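Local coordinates for protein alanine racemase (Acinetobacter baumannii, PDB 4QHR) that is a two-domain protein of the alanine racemase family, with an N-terminal TIM barrel followed by a C-terminal domain rich in beta strands, at residues A161-D166 against F198-L203; L188-N193 against Y207-I212. All blocks are in the same frame, centred on the assembly; numbering follows the deposited sequence.

Contact 1 (A161-D166 against F198-L203); sequences ANADVD and FKWPEL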
# COMPACT_ATOMS: atom_id res chain seq x y z
N ALA A 161 5.88 11.07 22.19
CA ALA A 161 5.28 9.77 21.92
C ALA A 161 3.75 9.79 21.76
O ALA A 161 3.19 9.03 20.98
CB ALA A 161 5.69 8.81 23.04
N ASN A 162 3.06 10.65 22.50
CA ASN A 162 1.60 10.63 22.65
C ASN A 162 1.04 12.04 22.63
O ASN A 162 0.06 12.33 23.34
CB ASN A 162 1.21 9.98 23.98
CG ASN A 162 1.74 8.57 24.13
OD1 ASN A 162 2.57 8.29 24.99
ND2 ASN A 162 1.28 7.71 23.29
N ALA A 163 1.62 12.92 21.80
CA ALA A 163 1.09 14.29 21.70
C ALA A 163 -0.34 14.34 21.16
O ALA A 163 -1.09 15.29 21.46
CB ALA A 163 2.00 15.17 20.85
N ASP A 164 -0.70 13.34 20.36
CA ASP A 164 -2.04 13.24 19.84
C ASP A 164 -3.16 13.02 20.87
O ASP A 164 -4.32 13.15 20.49
CB ASP A 164 -2.13 12.13 18.82
CG ASP A 164 -1.85 10.76 19.42
OD1 ASP A 164 -0.83 10.55 20.11
OD2 ASP A 164 -2.67 9.87 19.22
N VAL A 165 -2.86 12.72 22.14
CA VAL A 165 -3.92 12.51 23.14
C VAL A 165 -3.49 13.12 24.46
O VAL A 165 -2.39 13.63 24.56
CB VAL A 165 -4.23 11.00 23.38
CG1 VAL A 165 -4.95 10.38 22.21
CG2 VAL A 165 -2.96 10.23 23.68
N ASP A 166 -4.35 13.08 25.48
CA ASP A 166 -3.92 13.44 26.83
C ASP A 166 -3.31 12.21 27.42
O ASP A 166 -3.95 11.19 27.47
CB ASP A 166 -5.07 13.86 27.73
CG ASP A 166 -5.66 15.20 27.34
OD1 ASP A 166 -4.96 16.04 26.73
OD2 ASP A 166 -6.86 15.42 27.66
N PHE A 198 -0.37 22.35 17.53
CA PHE A 198 -1.71 22.76 17.93
C PHE A 198 -1.81 22.94 19.45
O PHE A 198 -2.44 23.90 19.93
CB PHE A 198 -2.78 21.76 17.45
CG PHE A 198 -3.15 21.92 16.02
CD1 PHE A 198 -4.02 22.91 15.64
CD2 PHE A 198 -2.66 21.09 15.06
CE1 PHE A 198 -4.39 23.08 14.31
CE2 PHE A 198 -3.03 21.22 13.75
CZ PHE A 198 -3.88 22.24 13.37
N LYS A 199 -1.17 22.06 20.19
CA LYS A 199 -1.35 22.05 21.64
C LYS A 199 -0.40 22.88 22.48
O LYS A 199 -0.83 23.41 23.47
CB LYS A 199 -1.33 20.67 22.14
CG LYS A 199 -2.61 19.96 21.73
CD LYS A 199 -2.49 18.46 21.91
CE LYS A 199 -2.41 18.07 23.37
NZ LYS A 199 -2.65 16.62 23.55
N TRP A 200 0.86 22.99 22.10
CA TRP A 200 1.89 23.53 22.99
C TRP A 200 2.78 24.55 22.29
O TRP A 200 3.97 24.28 22.13
CB TRP A 200 2.76 22.41 23.57
CG TRP A 200 2.01 21.37 24.24
CD1 TRP A 200 0.97 21.55 25.12
CD2 TRP A 200 2.16 19.94 24.10
NE1 TRP A 200 0.50 20.33 25.53
CE2 TRP A 200 1.21 19.33 24.92
CE3 TRP A 200 3.01 19.12 23.34
CZ2 TRP A 200 1.08 17.95 25.03
CZ3 TRP A 200 2.88 17.76 23.45
CH2 TRP A 200 1.92 17.18 24.29
N PRO A 201 2.23 25.74 21.95
CA PRO A 201 3.08 26.75 21.29
C PRO A 201 4.24 27.15 22.17
O PRO A 201 5.25 27.59 21.64
CB PRO A 201 2.12 27.94 21.02
CG PRO A 201 0.98 27.72 21.95
CD PRO A 201 0.85 26.22 22.13
N GLU A 202 4.12 26.99 23.49
CA GLU A 202 5.23 27.32 24.40
C GLU A 202 6.47 26.45 24.19
O GLU A 202 7.58 26.81 24.63
CB GLU A 202 4.79 27.27 25.88
CG GLU A 202 4.46 25.88 26.43
CD GLU A 202 3.01 25.41 26.19
OE1 GLU A 202 2.23 26.02 25.42
OE2 GLU A 202 2.69 24.37 26.78
N LEU A 203 6.30 25.31 23.54
CA LEU A 203 7.42 24.43 23.15
C LEU A 203 7.90 24.56 21.70
O LEU A 203 8.71 23.74 21.26
CB LEU A 203 7.06 22.96 23.44
CG LEU A 203 6.72 22.65 24.90
CD1 LEU A 203 6.43 21.19 25.07
CD2 LEU A 203 7.82 22.99 25.87
O HOH W 1 -5.40 15.53 22.78
O HOH W 2 -2.45 16.78 26.31
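A163 and K199 face each other with CA atoms 8.1 Å apart, where a type I turn running from N162 to V165 meets the last turn of helix 194-199. K199 spans the gap. Its chain bends at chi3 (68°), which brings the ammonium onto the turn, and K199 NZ donates a hydrogen bond of 2.9 Å to A163 O. The nitrogen meets that oxygen at a C=O...N angle of 147°, tilted 31° from the carbonyl plane. A lysine suits this surface position because a long aliphatic arm can cross to the loop while its charged end remains among water and carboxylate. The charge also faces D166, though the salt bridge from NZ to OD1 is long at 4.0 Å; a water beside the pair bridges them, 2.8 Å from K199 NZ and 2.7 Å from D166 OD1. A second water accepts from NZ and gives a weak bond to D164 O.

Beside this polar bridge lies an apolar one. W200, the first residue to leave helical geometry, brings the six-membered part of its indole to A163, and CZ3 approaches the methyl CB obliquely at 3.8 Å. The small alanine lets the large ring close up against the turn. K199 CB rests 3.8 Å above one indole face, offset toward the rim, and F160 also meets the ring. Side-chain N170 ND2, on helix 168-184, bonds to N162 O. Two beta-alpha units of the TIM barrel are thus joined at the surface: the loop that follows strand 154-157 packs on the C-terminal end of helix 194-199.

Contact 2 (L188-N193 against Y207-I212); sequences LASCCN and YVRPGI
S190 OG sits between Y207 and R209 and bonds to both. S190 OG donates to Y207 O at 2.7 Å, coming from above the carbonyl plane, 54° out of it, and accepts from R209 NH1 at 2.9 Å. With OG anti to the backbone nitrogen (chi1 -176°), the hydroxyl is carried toward the neighbouring strand; serine is short enough to fit there and can give and take a bond at once. R209 NH1 also reaches S190 O at 3.0 Å, a weak bond that lies in the guanidinium plane, so one arginine nitrogen holds both oxygens of the serine.

The backbones run side by side in nearly the same direction. Y207 N makes a weak bond to A189 O (3.3 Å), whereas R209 N meets C192 O at 2.8 Å almost head-on, with a C=O...N angle of 171°. Apolar contacts flank the pairing: C192 CB lies 4.1 Å from V208 CG1, and L188 CD1 lies loosely at the edge of the Y207 ring, whose other neighbours include W123.

Farther out, M158 O accepts from R209 NH2, while NE of the same side chain bonds to N1 of the modified residue LLP at position 34. Arginine suits this place because its several N-H groups serve the strands and the LLP ring together. The amides of G211 and I212 bond to OP3 and OP1 of the same group, and N193 is the N-cap of helix 194-199, with OD1 taking the amide of A196. Parallel pairing of the seventh and eighth strands, with that helix crossing between them, is a beta-alpha-beta unit closing a TIM barrel, here at its pyridoxal phosphate site.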
# COMPACT_ATOMS: atom_id res chain seq x y z
N LEU A 188 19.86 25.82 20.41
CA LEU A 188 18.66 25.74 19.64
C LEU A 188 17.89 24.50 20.05
O LEU A 188 18.48 23.50 20.54
CB LEU A 188 18.99 25.67 18.14
CG LEU A 188 19.75 26.86 17.59
CD1 LEU A 188 20.42 26.48 16.27
CD2 LEU A 188 18.90 28.10 17.48
N ALA A 189 16.59 24.54 19.84
CA ALA A 189 15.74 23.44 20.19
C ALA A 189 14.54 23.24 19.24
O ALA A 189 14.06 24.18 18.64
CB ALA A 189 15.25 23.60 21.59
N SER A 190 14.08 21.99 19.20
CA SER A 190 12.99 21.56 18.32
C SER A 190 12.29 20.34 18.93
O SER A 190 12.92 19.26 19.16
CB SER A 190 13.54 21.14 16.97
OG SER A 190 12.48 20.79 16.03
N CYS A 191 10.98 20.48 19.14
CA CYS A 191 10.23 19.30 19.56
C CYS A 191 8.78 19.14 19.09
O CYS A 191 8.21 18.10 19.32
CB CYS A 191 10.28 19.19 21.06
SG CYS A 191 9.32 20.47 21.86
N CYS A 192 8.20 20.13 18.43
CA CYS A 192 6.80 20.03 18.02
C CYS A 192 6.56 19.34 16.67
O CYS A 192 7.01 19.82 15.60
CB CYS A 192 6.14 21.41 17.98
SG CYS A 192 6.18 22.26 19.59
N ASN A 193 5.84 18.24 16.74
CA ASN A 193 5.17 17.62 15.57
C ASN A 193 3.85 18.37 15.35
O ASN A 193 3.62 19.39 15.99
CB ASN A 193 5.02 16.12 15.76
CG ASN A 193 4.23 15.73 17.03
OD1 ASN A 193 3.69 16.59 17.74
ND2 ASN A 193 4.18 14.46 17.30
N TYR A 207 12.72 25.58 15.95
CA TYR A 207 12.23 24.80 14.81
C TYR A 207 11.05 23.93 15.22
O TYR A 207 11.14 23.17 16.15
CB TYR A 207 13.33 23.87 14.30
CG TYR A 207 14.51 24.55 13.68
CD1 TYR A 207 15.60 24.94 14.47
CD2 TYR A 207 14.56 24.80 12.33
CE1 TYR A 207 16.70 25.58 13.91
CE2 TYR A 207 15.66 25.43 11.77
CZ TYR A 207 16.72 25.82 12.57
OH TYR A 207 17.82 26.42 12.02
N VAL A 208 9.95 24.03 14.47
CA VAL A 208 8.85 23.08 14.54
C VAL A 208 8.95 22.15 13.31
O VAL A 208 9.52 22.52 12.24
CB VAL A 208 7.50 23.83 14.64
CG1 VAL A 208 7.46 24.65 15.92
CG2 VAL A 208 7.19 24.67 13.41
N ARG A 209 8.36 20.97 13.44
CA ARG A 209 8.44 19.91 12.45
C ARG A 209 7.06 19.36 12.10
O ARG A 209 6.78 18.24 12.42
CB ARG A 209 9.32 18.78 12.95
CG ARG A 209 10.68 19.26 13.47
CD ARG A 209 11.65 18.12 13.72
NE ARG A 209 11.12 17.06 14.61
CZ ARG A 209 11.25 17.00 15.93
NH1 ARG A 209 11.86 17.97 16.62
NH2 ARG A 209 10.73 15.95 16.59
N PRO A 210 6.23 20.15 11.44
CA PRO A 210 4.98 19.61 11.01
C PRO A 210 5.10 18.53 9.93
O PRO A 210 5.81 18.71 8.94
CB PRO A 210 4.29 20.78 10.36
CG PRO A 210 5.45 21.58 9.80
CD PRO A 210 6.47 21.49 10.89
N GLY A 211 4.35 17.46 10.11
CA GLY A 211 4.11 16.50 9.02
C GLY A 211 2.66 16.38 8.57
O GLY A 211 2.23 17.06 7.61
N ILE A 212 1.91 15.54 9.28
CA ILE A 212 0.56 15.21 8.85
C ILE A 212 -0.31 16.44 8.56
O ILE A 212 -1.12 16.41 7.63
CB ILE A 212 -0.13 14.23 9.83
CG1 ILE A 212 -1.36 13.63 9.18
CG2 ILE A 212 -0.44 14.89 11.19
CD1 ILE A 212 -1.08 12.74 7.98

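In the fold
Along the chain the two contacts interleave: 161-166, 188-193, 198-203 and 207-212 alternate between contact 1 and contact 2. Helix 194-199 is their common element, starting beside contact 2 and ending in contact 1. Their centres are 11 Å apart and they touch directly: L203 O lies 3.4 Å from C192 SG and also 3.4 Å from C191 SG, while A163 CB packs 3.8 Å from N193 OD1. Contact 2 is buried and reaches both the ring and the phosphate of LLP at position 34. Contact 1 is a surface contact, its centre about 17 Å from the centre of the chain against about 13 Å for contact 2.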